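Local structure of DisA protein (Sorangium cellulosum, 6CCA) at residues A[49-54]-A[199-204]; A[65-70]-A[128-133]; A[71-76]-A[103-108]; A[241-246]-A[270-275]. The protein probably transfers methyl groups from S-adenosylmethionine to a carbon of a polyketide intermediate, building a gem-dimethyl group on the disorazol assembly line. All coordinates share one frame; numbering follows the deposited sequence.

In the fold
Contacts 2 and 3 share helix 55-75 and lie with their centres about 11 Å apart; they touch where Gln74 NE2 lies 2.9 Å from Thr132 O, probably a hydrogen bond. Contact 4 is on the opposite side of the chain's centre from both, within the methyltransferase domain, and contact 1 joins helix 45-52 to helix 196-216, which packs on the central sheet. Contacts 1 and 3 are buried and made by leucines and aromatic rings, without polar bonds between their segments. Contacts 2 and 4 reach the surface, and each pairs apolar packing with opposite charges: a true salt bridge in contact 4, a longer-range attraction in contact 2.

Contact 1: A[49-54]-A[199-204]; sequences RELLTH and DHFNEL
Leu51 and His200 bring the two helical backbones closest, their CA atoms 7.5 Å apart, and one methyl group then carries the whole contact. CD2 of Leu51 lies over one face of the His200 imidazole, 4.1 Å from the ring centroid and displaced from it toward the NE2 side, in a CH-pi contact whose nearest atom is NE2. The same CD2 stands 4.0 Å from CZ of Phe201, so the methyl sits where the two rings converge. His200 has its CG anti to the backbone N (chi1 170°), whereas the Phe201 CG lies anti to the carbonyl carbon (chi1 -63°); these different swings let neighbouring residues present their rings together. His200 also approaches the Phe201 face, with its CD2 3.6 Å above the middle of the phenyl ring. Helix 196-216 leads into strand 226-231, the first strand of the class I methyltransferase core, and Phe201 packs down on strands 330-337 and 402-409 of its sheet. His200 NE2 is hydrogen-bonded to NE2 of His392, whose ring also meets Phe201 and touches Leu51, so a hydrogen bond as well as the methyl contact holds the imidazole. Leu51 packs in addition on Trp399 and on Thr197, the latter one turn before Phe201 in helix 196-216.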
loop_
_atom_site.group_PDB
_atom_site.type_symbol
_atom_site.label_atom_id
_atom_site.label_comp_id
_atom_site.label_asym_id
_atom_site.label_seq_id
_atom_site.Cartn_x
_atom_site.Cartn_y
_atom_site.Cartn_z
ATOM N N ARG A 49 -5.132 0.743 21.374
ATOM C CA ARG A 49 -5.264 2.106 21.933
ATOM C C ARG A 49 -4.083 2.977 21.603
ATOM O O ARG A 49 -4.258 4.158 21.261
ATOM C CB ARG A 49 -5.445 2.120 23.454
ATOM C CG ARG A 49 -6.869 1.835 23.794
ATOM C CD ARG A 49 -7.262 2.235 25.236
ATOM N NE ARG A 49 -8.677 1.911 25.295
ATOM C CZ ARG A 49 -9.382 1.565 26.386
ATOM N NH1 ARG A 49 -8.846 1.531 27.607
ATOM N NH2 ARG A 49 -10.670 1.267 26.228
ATOM N N GLU A 50 -2.911 2.428 21.756
ATOM C CA GLU A 50 -1.666 3.111 21.420
ATOM C C GLU A 50 -1.643 3.566 19.931
ATOM O O GLU A 50 -1.254 4.704 19.664
ATOM C CB GLU A 50 -0.468 2.272 21.748
ATOM C CG GLU A 50 0.883 2.817 21.311
ATOM C CD GLU A 50 1.327 4.071 22.096
ATOM O OE1 GLU A 50 0.751 4.262 23.193
ATOM O OE2 GLU A 50 2.222 4.839 21.618
ATOM N N LEU A 51 -2.016 2.679 19.017
ATOM C CA LEU A 51 -2.109 3.081 17.591
ATOM C C LEU A 51 -3.130 4.210 17.413
ATOM O O LEU A 51 -2.876 5.180 16.688
ATOM C CB LEU A 51 -2.509 1.874 16.725
ATOM C CG LEU A 51 -2.837 2.183 15.263
ATOM C CD1 LEU A 51 -1.516 2.583 14.581
ATOM C CD2 LEU A 51 -3.496 0.952 14.643
ATOM N N LEU A 52 -4.265 4.150 18.120
ATOM C CA LEU A 52 -5.312 5.123 17.943
ATOM C C LEU A 52 -4.938 6.490 18.462
ATOM O O LEU A 52 -5.615 7.451 18.084
ATOM C CB LEU A 52 -6.673 4.685 18.584
ATOM C CG LEU A 52 -7.366 3.587 17.763
ATOM C CD1 LEU A 52 -8.533 2.906 18.512
ATOM C CD2 LEU A 52 -7.858 4.155 16.461
ATOM N N THR A 53 -3.909 6.551 19.298
ATOM C CA THR A 53 -3.421 7.890 19.768
ATOM C C THR A 53 -2.961 8.740 18.605
ATOM O O THR A 53 -2.918 9.972 18.678
ATOM C CB THR A 53 -2.341 7.897 20.818
ATOM O OG1 THR A 53 -1.101 7.336 20.374
ATOM C CG2 THR A 53 -2.819 7.170 22.076
ATOM N N HIS A 54 -2.629 8.074 17.512
ATOM C CA HIS A 54 -2.190 8.822 16.320
ATOM C C HIS A 54 -3.305 9.325 15.387
ATOM O O HIS A 54 -3.013 10.066 14.483
ATOM C CB HIS A 54 -1.200 7.928 15.554
ATOM C CG HIS A 54 -0.045 7.561 16.387
ATOM N ND1 HIS A 54 0.831 8.490 16.860
ATOM C CD2 HIS A 54 0.367 6.366 16.882
ATOM C CE1 HIS A 54 1.755 7.898 17.596
ATOM N NE2 HIS A 54 1.492 6.611 17.627
ATOM N N ASP A 199 5.335 0.939 11.560
ATOM C CA ASP A 199 5.964 -0.096 12.364
ATOM C C ASP A 199 4.957 -1.001 13.003
ATOM O O ASP A 199 5.178 -2.206 13.066
ATOM C CB ASP A 199 6.858 0.528 13.454
ATOM C CG ASP A 199 8.120 1.153 12.889
ATOM O OD1 ASP A 199 8.497 0.870 11.737
ATOM O OD2 ASP A 199 8.723 1.929 13.656
ATOM N N HIS A 200 3.804 -0.484 13.384
ATOM C CA HIS A 200 2.753 -1.315 13.977
ATOM C C HIS A 200 2.334 -2.422 12.988
ATOM O O HIS A 200 2.276 -3.630 13.310
ATOM C CB HIS A 200 1.553 -0.462 14.327
ATOM C CG HIS A 200 0.371 -1.259 14.702
ATOM N ND1 HIS A 200 0.081 -1.586 16.008
ATOM C CD2 HIS A 200 -0.596 -1.826 13.948
ATOM C CE1 HIS A 200 -1.042 -2.297 16.040
ATOM N NE2 HIS A 200 -1.472 -2.447 14.804
ATOM N N PHE A 201 2.035 -2.020 11.782
ATOM C CA PHE A 201 1.681 -2.983 10.741
ATOM C C PHE A 201 2.827 -3.897 10.279
ATOM O O PHE A 201 2.570 -5.061 9.999
ATOM C CB PHE A 201 0.881 -2.352 9.602
ATOM C CG PHE A 201 -0.434 -1.811 10.085
ATOM C CD1 PHE A 201 -1.504 -2.636 10.312
ATOM C CD2 PHE A 201 -0.563 -0.436 10.368
ATOM C CE1 PHE A 201 -2.705 -2.090 10.754
ATOM C CE2 PHE A 201 -1.731 0.075 10.878
ATOM C CZ PHE A 201 -2.786 -0.790 11.097
ATOM N N ASN A 202 4.050 -3.375 10.218
ATOM C CA ASN A 202 5.241 -4.198 9.898
ATOM C C ASN A 202 5.388 -5.325 10.915
ATOM O O ASN A 202 5.654 -6.509 10.589
ATOM C CB ASN A 202 6.512 -3.328 9.881
ATOM C CG ASN A 202 6.588 -2.373 8.701
ATOM O OD1 ASN A 202 5.937 -2.561 7.683
ATOM N ND2 ASN A 202 7.485 -1.395 8.805
ATOM N N GLU A 203 5.119 -4.992 12.165
ATOM C CA GLU A 203 5.251 -5.947 13.244
ATOM C C GLU A 203 4.163 -6.983 13.209
ATOM O O GLU A 203 4.473 -8.145 13.473
ATOM C CB GLU A 203 5.359 -5.270 14.619
ATOM C CG GLU A 203 6.660 -4.472 14.767
ATOM C CD GLU A 203 7.950 -5.318 14.771
ATOM O OE1 GLU A 203 7.945 -6.529 15.079
ATOM O OE2 GLU A 203 8.996 -4.754 14.392
ATOM N N LEU A 204 2.946 -6.587 12.790
ATOM C CA LEU A 204 1.873 -7.551 12.593
ATOM C C LEU A 204 2.141 -8.526 11.476
ATOM O O LEU A 204 1.817 -9.693 11.587
ATOM C CB LEU A 204 0.486 -6.884 12.348
ATOM C CG LEU A 204 -0.237 -6.312 13.535
ATOM C CD1 LEU A 204 -1.509 -5.660 13.027
ATOM C CD2 LEU A 204 -0.536 -7.470 14.516
#

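Contact 2: A[65-70]-A[128-133]; sequences SEDLLL and SERVTP
With CG trans to its own backbone N (chi1 -179°) and a bend at chi2 of 53°, Leu70 sends CD2 from helix 55-75 to the loop at Val131. There CD2 comes 4.5 Å from Val131 CG2, a loose apolar touch. The carbonyl oxygen of Thr132 lies beside the same methyl at 4.3 Å, with Gln74 NE2 as its probable polar partner. One turn earlier in the helix, Asp67 OD1 lies 4.5 Å from NH2 of Arg130. The oxygen is too far off the plane of the guanidinium for a hydrogen bond, which leaves only a long-range attraction of charge; OD1 has its hydrogen bond with Tyr117 OH. The loop is shaped locally: Val131 N bonds Ser128 O at 3.0 Å, while Ser128 OG accepts from Arg130 N at the same length and is itself bonded to Gly116 O. This is a type I beta turn combined with an ST turn, leading from strand 124-127 toward helix 135-146.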
loop_
_atom_site.group_PDB
_atom_site.type_symbol
_atom_site.label_atom_id
_atom_site.label_comp_id
_atom_site.label_asym_id
_atom_site.label_seq_id
_atom_site.Cartn_x
_atom_site.Cartn_y
_atom_site.Cartn_z
ATOM N N SER A 65 -3.650 18.193 3.578
ATOM C CA SER A 65 -3.547 17.801 2.186
ATOM C C SER A 65 -4.537 18.590 1.325
ATOM O O SER A 65 -4.222 18.978 0.227
ATOM C CB SER A 65 -3.778 16.285 2.046
ATOM O OG SER A 65 -2.788 15.557 2.765
ATOM N N GLU A 66 -5.745 18.806 1.830
ATOM C CA GLU A 66 -6.745 19.586 1.126
ATOM C C GLU A 66 -6.273 21.023 0.849
ATOM O O GLU A 66 -6.391 21.514 -0.272
ATOM C CB GLU A 66 -8.022 19.633 1.972
ATOM C CG GLU A 66 -8.710 18.295 2.035
ATOM C CD GLU A 66 -9.805 18.237 3.090
ATOM O OE1 GLU A 66 -9.934 19.129 3.935
ATOM O OE2 GLU A 66 -10.543 17.266 3.013
ATOM N N ASP A 67 -5.786 21.671 1.911
ATOM C CA ASP A 67 -5.278 23.020 1.843
ATOM C C ASP A 67 -4.049 23.180 0.942
ATOM O O ASP A 67 -3.949 24.076 0.130
ATOM C CB ASP A 67 -4.949 23.469 3.229
ATOM C CG ASP A 67 -6.223 23.569 4.142
ATOM O OD1 ASP A 67 -7.375 23.385 3.670
ATOM O OD2 ASP A 67 -6.026 23.671 5.339
ATOM N N LEU A 68 -3.144 22.208 1.041
ATOM C CA LEU A 68 -1.956 22.140 0.198
ATOM C C LEU A 68 -2.358 22.042 -1.254
ATOM O O LEU A 68 -1.728 22.661 -2.114
ATOM C CB LEU A 68 -1.126 20.879 0.631
ATOM C CG LEU A 68 0.307 20.819 0.077
ATOM C CD1 LEU A 68 1.209 22.015 0.454
ATOM C CD2 LEU A 68 0.884 19.463 0.529
ATOM N N LEU A 69 -3.352 21.186 -1.539
ATOM C CA LEU A 69 -3.837 21.039 -2.874
ATOM C C LEU A 69 -4.403 22.368 -3.418
ATOM O O LEU A 69 -4.127 22.734 -4.552
ATOM C CB LEU A 69 -4.884 19.925 -2.936
ATOM C CG LEU A 69 -5.496 19.711 -4.296
ATOM C CD1 LEU A 69 -4.494 19.421 -5.384
ATOM C CD2 LEU A 69 -6.532 18.573 -4.231
ATOM N N LEU A 70 -5.196 23.056 -2.639
ATOM C CA LEU A 70 -5.680 24.366 -3.096
ATOM C C LEU A 70 -4.484 25.281 -3.454
ATOM O O LEU A 70 -4.465 25.938 -4.536
ATOM C CB LEU A 70 -6.536 25.016 -2.067
ATOM C CG LEU A 70 -7.125 26.399 -2.450
ATOM C CD1 LEU A 70 -7.868 26.422 -3.778
ATOM C CD2 LEU A 70 -8.029 26.931 -1.311
ATOM N N SER A 128 -15.795 28.643 -3.946
ATOM C CA SER A 128 -16.551 29.073 -2.838
ATOM C C SER A 128 -15.870 30.126 -2.021
ATOM O O SER A 128 -14.696 30.444 -2.232
ATOM C CB SER A 128 -16.825 27.906 -1.895
ATOM O OG SER A 128 -15.788 27.686 -0.911
ATOM N N GLU A 129 -16.656 30.628 -1.072
ATOM C CA GLU A 129 -16.244 31.573 -0.037
ATOM C C GLU A 129 -15.083 31.152 0.829
ATOM O O GLU A 129 -14.399 32.019 1.359
ATOM C CB GLU A 129 -17.438 31.901 0.889
ATOM C CG GLU A 129 -18.408 32.879 0.248
ATOM C CD GLU A 129 -17.712 34.147 -0.271
ATOM O OE1 GLU A 129 -17.347 35.006 0.573
ATOM O OE2 GLU A 129 -17.522 34.294 -1.509
ATOM N N ARG A 130 -14.854 29.848 0.945
ATOM C CA ARG A 130 -13.743 29.332 1.733
ATOM C C ARG A 130 -12.407 29.538 1.025
ATOM O O ARG A 130 -11.350 29.445 1.650
ATOM C CB ARG A 130 -13.951 27.847 2.037
ATOM C CG ARG A 130 -14.239 27.547 3.500
ATOM C CD ARG A 130 -14.049 26.071 3.810
ATOM N NE ARG A 130 -12.934 25.842 4.723
ATOM C CZ ARG A 130 -12.187 24.743 4.730
ATOM N NH1 ARG A 130 -12.433 23.767 3.868
ATOM N NH2 ARG A 130 -11.192 24.621 5.599
ATOM N N VAL A 131 -12.450 29.818 -0.275
ATOM C CA VAL A 131 -11.223 30.019 -1.031
ATOM C C VAL A 131 -10.555 31.376 -0.623
ATOM O O VAL A 131 -11.171 32.439 -0.775
ATOM C CB VAL A 131 -11.487 29.920 -2.530
ATOM C CG1 VAL A 131 -10.297 30.313 -3.357
ATOM C CG2 VAL A 131 -11.895 28.514 -2.916
ATOM N N THR A 132 -9.372 31.308 -0.011
ATOM C CA THR A 132 -8.510 32.479 0.253
ATOM C C THR A 132 -7.057 32.139 -0.218
ATOM O O THR A 132 -6.827 31.000 -0.647
ATOM C CB THR A 132 -8.497 32.812 1.738
ATOM O OG1 THR A 132 -7.831 31.773 2.458
ATOM C CG2 THR A 132 -9.938 32.972 2.308
ATOM N N PRO A 133 -6.120 33.105 -0.149
ATOM C CA PRO A 133 -4.725 32.811 -0.531
ATOM C C PRO A 133 -4.107 31.867 0.502
ATOM O O PRO A 133 -4.074 32.152 1.684
ATOM C CB PRO A 133 -4.038 34.211 -0.557
ATOM C CG PRO A 133 -5.238 35.179 -0.720
ATOM C CD PRO A 133 -6.229 34.541 0.229
#

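Contact 3: A[71-76]-A[103-108]; sequences CIFQDM and RLYDSL
Phe73 spans the gap from helix 55-75 to helix 102-114, its CA still 9.7 Å from that of Leu108, and it makes the contact with the far edge of its ring. CE1 meets CE1 of Tyr105 at 4.1 Å, and CE2 meets CB of Leu108 at 4.2 Å. Both partner atoms lie near the Phe73 plane, so the phenyl ring is met at its edge by residues one turn apart on the facing helix. With CG anti to the carbonyl carbon (chi1 -77°), the ring points across to helix 102-114. Tyr105 takes the other course, with CG anti to the backbone N (chi1 171°), and its side chain crosses that of Phe73 at about a right angle. The tyrosine hydroxyl is hydrogen-bonded to Ala88 O, tying it to the start of helix 88-95. These helices belong to the helical part apart from the Rossmann-like sheet, probably the lid as in related polyketide C-methyltransferases; helix 342-346 adds to its packing, with Thr345 and Leu346 against Leu108. The Phe73 ring is further met by that of Phe79, their planes at about 45°, and by Leu95. Next in sequence, Gln74 turns to other partners, its OE1 accepting from Lys134 N and its NE2 bonding Phe79 O and Thr132 O. The segment closes with Met76, whose side chain packs on Leu95 and on Pro166 of helix 165-169.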
loop_
_atom_site.group_PDB
_atom_site.type_symbol
_atom_site.label_atom_id
_atom_site.label_comp_id
_atom_site.label_asym_id
_atom_site.label_seq_id
_atom_site.Cartn_x
_atom_site.Cartn_y
_atom_site.Cartn_z
ATOM N N CYS A 71 -3.481 25.283 -2.577
ATOM C CA CYS A 71 -2.244 26.033 -2.802
ATOM C C CYS A 71 -1.560 25.630 -4.098
ATOM O O CYS A 71 -1.127 26.524 -4.853
ATOM C CB CYS A 71 -1.320 25.956 -1.601
ATOM S SG CYS A 71 -0.045 27.254 -1.630
ATOM N N ILE A 72 -1.509 24.337 -4.439
ATOM C CA ILE A 72 -0.890 23.920 -5.696
ATOM C C ILE A 72 -1.610 24.540 -6.920
ATOM O O ILE A 72 -0.999 25.142 -7.824
ATOM C CB ILE A 72 -0.930 22.379 -5.809
ATOM C CG1 ILE A 72 0.080 21.794 -4.813
ATOM C CG2 ILE A 72 -0.672 21.934 -7.257
ATOM C CD1 ILE A 72 -0.091 20.325 -4.511
ATOM N N PHE A 73 -2.916 24.425 -6.950
ATOM C CA PHE A 73 -3.674 25.142 -8.013
ATOM C C PHE A 73 -3.395 26.667 -8.058
ATOM O O PHE A 73 -3.207 27.238 -9.168
ATOM C CB PHE A 73 -5.163 24.859 -7.888
ATOM C CG PHE A 73 -5.572 23.507 -8.409
ATOM C CD1 PHE A 73 -5.804 23.314 -9.769
ATOM C CD2 PHE A 73 -5.757 22.461 -7.552
ATOM C CE1 PHE A 73 -6.202 22.076 -10.265
ATOM C CE2 PHE A 73 -6.160 21.216 -8.019
ATOM C CZ PHE A 73 -6.400 21.013 -9.365
ATOM N N GLN A 74 -3.388 27.328 -6.896
ATOM C CA GLN A 74 -3.143 28.760 -6.847
ATOM C C GLN A 74 -1.784 29.093 -7.385
ATOM O O GLN A 74 -1.640 30.057 -8.190
ATOM C CB GLN A 74 -3.279 29.319 -5.455
ATOM C CG GLN A 74 -4.688 29.173 -4.943
ATOM C CD GLN A 74 -4.916 29.720 -3.597
ATOM O OE1 GLN A 74 -3.991 29.876 -2.771
ATOM N NE2 GLN A 74 -6.186 30.029 -3.319
ATOM N N ASP A 75 -0.778 28.288 -6.993
ATOM C CA ASP A 75 0.555 28.404 -7.611
ATOM C C ASP A 75 0.522 28.248 -9.114
ATOM O O ASP A 75 1.354 28.794 -9.758
ATOM C CB ASP A 75 1.510 27.343 -7.094
ATOM C CG ASP A 75 1.862 27.540 -5.616
ATOM O OD1 ASP A 75 1.679 28.640 -5.053
ATOM O OD2 ASP A 75 2.364 26.590 -4.999
ATOM N N MET A 76 -0.370 27.439 -9.666
ATOM C CA MET A 76 -0.516 27.349 -11.106
ATOM C C MET A 76 -1.461 28.416 -11.729
ATOM O O MET A 76 -1.737 28.337 -12.926
ATOM C CB MET A 76 -0.960 25.956 -11.477
ATOM C CG MET A 76 0.081 24.880 -11.202
ATOM S SD MET A 76 -0.558 23.220 -11.279
ATOM C CE MET A 76 -0.370 22.897 -13.001
ATOM N N ARG A 103 -7.278 11.306 -14.830
ATOM C CA ARG A 103 -8.082 10.773 -13.739
ATOM C C ARG A 103 -7.503 11.367 -12.393
ATOM O O ARG A 103 -8.275 11.743 -11.536
ATOM C CB ARG A 103 -8.073 9.232 -13.689
ATOM C CG ARG A 103 -8.854 8.553 -14.805
ATOM C CD ARG A 103 -8.651 7.047 -14.808
ATOM N NE ARG A 103 -7.316 6.721 -15.296
ATOM C CZ ARG A 103 -6.786 5.501 -15.316
ATOM N NH1 ARG A 103 -7.457 4.454 -14.849
ATOM N NH2 ARG A 103 -5.558 5.355 -15.760
ATOM N N LEU A 104 -6.195 11.520 -12.267
ATOM C CA LEU A 104 -5.692 12.192 -11.030
ATOM C C LEU A 104 -6.339 13.620 -10.900
ATOM O O LEU A 104 -6.810 14.032 -9.864
ATOM C CB LEU A 104 -4.172 12.316 -11.064
ATOM C CG LEU A 104 -3.516 13.004 -9.825
ATOM C CD1 LEU A 104 -3.978 12.420 -8.522
ATOM C CD2 LEU A 104 -1.999 12.997 -9.980
ATOM N N TYR A 105 -6.336 14.346 -12.016
ATOM C CA TYR A 105 -6.905 15.692 -12.054
ATOM C C TYR A 105 -8.315 15.664 -11.630
ATOM O O TYR A 105 -8.694 16.443 -10.755
ATOM C CB TYR A 105 -6.736 16.280 -13.476
ATOM C CG TYR A 105 -7.484 17.596 -13.730
ATOM C CD1 TYR A 105 -6.985 18.796 -13.272
ATOM C CD2 TYR A 105 -8.678 17.611 -14.475
ATOM C CE1 TYR A 105 -7.671 19.997 -13.508
ATOM C CE2 TYR A 105 -9.345 18.801 -14.736
ATOM C CZ TYR A 105 -8.822 19.997 -14.255
ATOM O OH TYR A 105 -9.473 21.220 -14.481
ATOM N N ASP A 106 -9.155 14.770 -12.180
ATOM C CA ASP A 106 -10.530 14.686 -11.702
ATOM C C ASP A 106 -10.599 14.393 -10.214
ATOM O O ASP A 106 -11.460 14.937 -9.495
ATOM C CB ASP A 106 -11.357 13.612 -12.415
ATOM C CG ASP A 106 -11.468 13.856 -13.965
ATOM O OD1 ASP A 106 -11.324 15.009 -14.458
ATOM O OD2 ASP A 106 -11.638 12.829 -14.652
ATOM N N SER A 107 -9.764 13.454 -9.743
ATOM C CA SER A 107 -9.734 13.189 -8.307
ATOM C C SER A 107 -9.333 14.435 -7.456
ATOM O O SER A 107 -9.937 14.676 -6.392
ATOM C CB SER A 107 -8.769 12.005 -8.004
ATOM O OG SER A 107 -8.884 11.690 -6.625
ATOM N N LEU A 108 -8.398 15.205 -7.941
ATOM C CA LEU A 108 -7.924 16.412 -7.195
ATOM C C LEU A 108 -9.090 17.432 -7.101
ATOM O O LEU A 108 -9.299 18.032 -6.054
ATOM C CB LEU A 108 -6.713 17.053 -7.844
ATOM C CG LEU A 108 -5.448 16.172 -7.903
ATOM C CD1 LEU A 108 -4.324 16.883 -8.641
ATOM C CD2 LEU A 108 -5.034 15.646 -6.503
#

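Contact 4: A[241-246]-A[270-275]; sequences SVLEAL and RQYGPR
Glu244 and Arg275 form a salt bridge on the exposed side, between two successive helices of the class I, Rossmann-like methyltransferase fold, where helices 239-246 and 262-272 follow the parallel strands 226-231 and 253-257. NH2 of Arg275 donates to Glu244 OE1 over 2.8 Å, with a bent N-H...O angle of 132°. The carboxylate and guanidinium planes are only 14° apart, yet they are not coplanar: the nitrogen meets OE1 from above the carboxylate plane, 48° out of it. The bridge is therefore a single bond between stepped groups, and OE2 remains 3.4 Å from the same nitrogen. The same OE1 is also hydrogen-bonded to Tyr276 OH, which would help to fix the carboxylate. Arg275 gets there with a chain extended from CG to NE, while Glu244 bends at chi2 to turn its carboxylate across. On the buried side of the contact, Leu243 sets CD1 against Tyr272, 4.0 Å from CB and 4.2 Å from CG, so the methyl packs at the root of the ring, the two side chains crossing at about a right angle. This buried pair rests on the sheet, Leu243 against Tyr255 and Val279 and Tyr272 against Phe281. One face of the Tyr272 ring is covered by the preceding residue, with CG of Gln271 3.7 Å above its centre.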
loop_
_atom_site.group_PDB
_atom_site.type_symbol
_atom_site.label_atom_id
_atom_site.label_comp_id
_atom_site.label_asym_id
_atom_site.label_seq_id
_atom_site.Cartn_x
_atom_site.Cartn_y
_atom_site.Cartn_z
ATOM N N SER A 241 13.781 -6.323 8.216
ATOM C CA SER A 241 13.352 -6.709 9.506
ATOM C C SER A 241 12.609 -8.042 9.484
ATOM O O SER A 241 12.653 -8.770 10.462
ATOM C CB SER A 241 12.595 -5.552 10.168
ATOM O OG SER A 241 11.329 -5.442 9.550
ATOM N N VAL A 242 11.927 -8.376 8.391
ATOM C CA VAL A 242 11.372 -9.685 8.265
ATOM C C VAL A 242 12.453 -10.786 8.308
ATOM O O VAL A 242 12.366 -11.786 9.063
ATOM C CB VAL A 242 10.527 -9.811 6.989
ATOM C CG1 VAL A 242 10.099 -11.251 6.770
ATOM C CG2 VAL A 242 9.285 -8.883 7.044
ATOM N N LEU A 243 13.471 -10.604 7.484
ATOM C CA LEU A 243 14.515 -11.605 7.390
ATOM C C LEU A 243 15.234 -11.729 8.760
ATOM O O LEU A 243 15.601 -12.803 9.186
ATOM C CB LEU A 243 15.480 -11.200 6.289
ATOM C CG LEU A 243 14.920 -11.187 4.877
ATOM C CD1 LEU A 243 16.036 -10.797 3.897
ATOM C CD2 LEU A 243 14.306 -12.488 4.443
ATOM N N GLU A 244 15.488 -10.621 9.431
ATOM C CA GLU A 244 16.139 -10.719 10.729
ATOM C C GLU A 244 15.260 -11.506 11.714
ATOM O O GLU A 244 15.755 -12.382 12.451
ATOM C CB GLU A 244 16.485 -9.345 11.281
ATOM C CG GLU A 244 17.280 -9.409 12.589
ATOM C CD GLU A 244 18.646 -10.138 12.451
ATOM O OE1 GLU A 244 19.228 -10.317 11.332
ATOM O OE2 GLU A 244 19.161 -10.604 13.475
ATOM N N ALA A 245 13.957 -11.223 11.724
ATOM C CA ALA A 245 13.050 -11.954 12.667
ATOM C C ALA A 245 12.975 -13.421 12.323
ATOM O O ALA A 245 12.797 -14.300 13.187
ATOM C CB ALA A 245 11.643 -11.355 12.659
ATOM N N LEU A 246 13.088 -13.744 11.046
ATOM C CA LEU A 246 12.945 -15.129 10.642
ATOM C C LEU A 246 14.227 -15.938 10.749
ATOM O O LEU A 246 14.173 -17.144 10.570
ATOM C CB LEU A 246 12.387 -15.210 9.236
ATOM C CG LEU A 246 10.864 -15.271 9.087
ATOM C CD1 LEU A 246 10.120 -14.279 9.924
ATOM C CD2 LEU A 246 10.529 -15.066 7.617
ATOM N N ARG A 270 22.488 -8.478 -3.465
ATOM C CA ARG A 270 23.703 -7.801 -2.959
ATOM C C ARG A 270 23.611 -7.433 -1.514
ATOM O O ARG A 270 24.563 -7.591 -0.767
ATOM C CB ARG A 270 23.973 -6.513 -3.713
ATOM C CG ARG A 270 24.299 -6.704 -5.172
ATOM C CD ARG A 270 24.935 -5.415 -5.722
ATOM N NE ARG A 270 25.038 -5.497 -7.167
ATOM C CZ ARG A 270 25.190 -4.462 -7.977
ATOM N NH1 ARG A 270 25.318 -3.235 -7.505
ATOM N NH2 ARG A 270 25.219 -4.678 -9.281
ATOM N N GLN A 271 22.446 -6.918 -1.100
ATOM C CA GLN A 271 22.298 -6.372 0.211
ATOM C C GLN A 271 22.055 -7.411 1.281
ATOM O O GLN A 271 22.652 -7.387 2.396
ATOM C CB GLN A 271 21.186 -5.295 0.173
ATOM C CG GLN A 271 21.028 -4.579 1.515
ATOM C CD GLN A 271 20.143 -3.328 1.395
ATOM O OE1 GLN A 271 19.434 -3.100 0.399
ATOM N NE2 GLN A 271 20.208 -2.526 2.389
ATOM N N TYR A 272 21.162 -8.363 0.972
ATOM C CA TYR A 272 20.706 -9.336 1.953
ATOM C C TYR A 272 21.208 -10.744 1.764
ATOM O O TYR A 272 21.150 -11.507 2.686
ATOM C CB TYR A 272 19.162 -9.366 1.929
ATOM C CG TYR A 272 18.615 -7.973 2.267
ATOM C CD1 TYR A 272 18.800 -7.429 3.544
ATOM C CD2 TYR A 272 17.880 -7.227 1.339
ATOM C CE1 TYR A 272 18.319 -6.159 3.852
ATOM C CE2 TYR A 272 17.429 -5.925 1.634
ATOM C CZ TYR A 272 17.649 -5.412 2.900
ATOM O OH TYR A 272 17.187 -4.142 3.213
ATOM N N GLY A 273 21.585 -11.112 0.529
ATOM C CA GLY A 273 21.999 -12.487 0.253
ATOM C C GLY A 273 23.103 -13.011 1.145
ATOM O O GLY A 273 22.949 -14.067 1.766
ATOM N N PRO A 274 24.232 -12.249 1.254
ATOM C CA PRO A 274 25.291 -12.735 2.167
ATOM C C PRO A 274 24.855 -13.069 3.600
ATOM O O PRO A 274 25.247 -14.133 4.186
ATOM C CB PRO A 274 26.334 -11.591 2.111
ATOM C CG PRO A 274 26.144 -10.984 0.779
ATOM C CD PRO A 274 24.597 -10.961 0.657
ATOM N N ARG A 275 24.045 -12.197 4.190
ATOM C CA ARG A 275 23.683 -12.393 5.600
ATOM C C ARG A 275 22.604 -13.404 5.808
ATOM O O ARG A 275 22.501 -13.986 6.903
ATOM C CB ARG A 275 23.280 -10.994 6.153
ATOM C CG ARG A 275 22.837 -10.954 7.625
ATOM C CD ARG A 275 22.726 -9.489 8.109
ATOM N NE ARG A 275 22.050 -9.395 9.396
ATOM C CZ ARG A 275 22.610 -9.650 10.576
ATOM N NH1 ARG A 275 23.894 -10.012 10.667
ATOM N NH2 ARG A 275 21.885 -9.543 11.682
#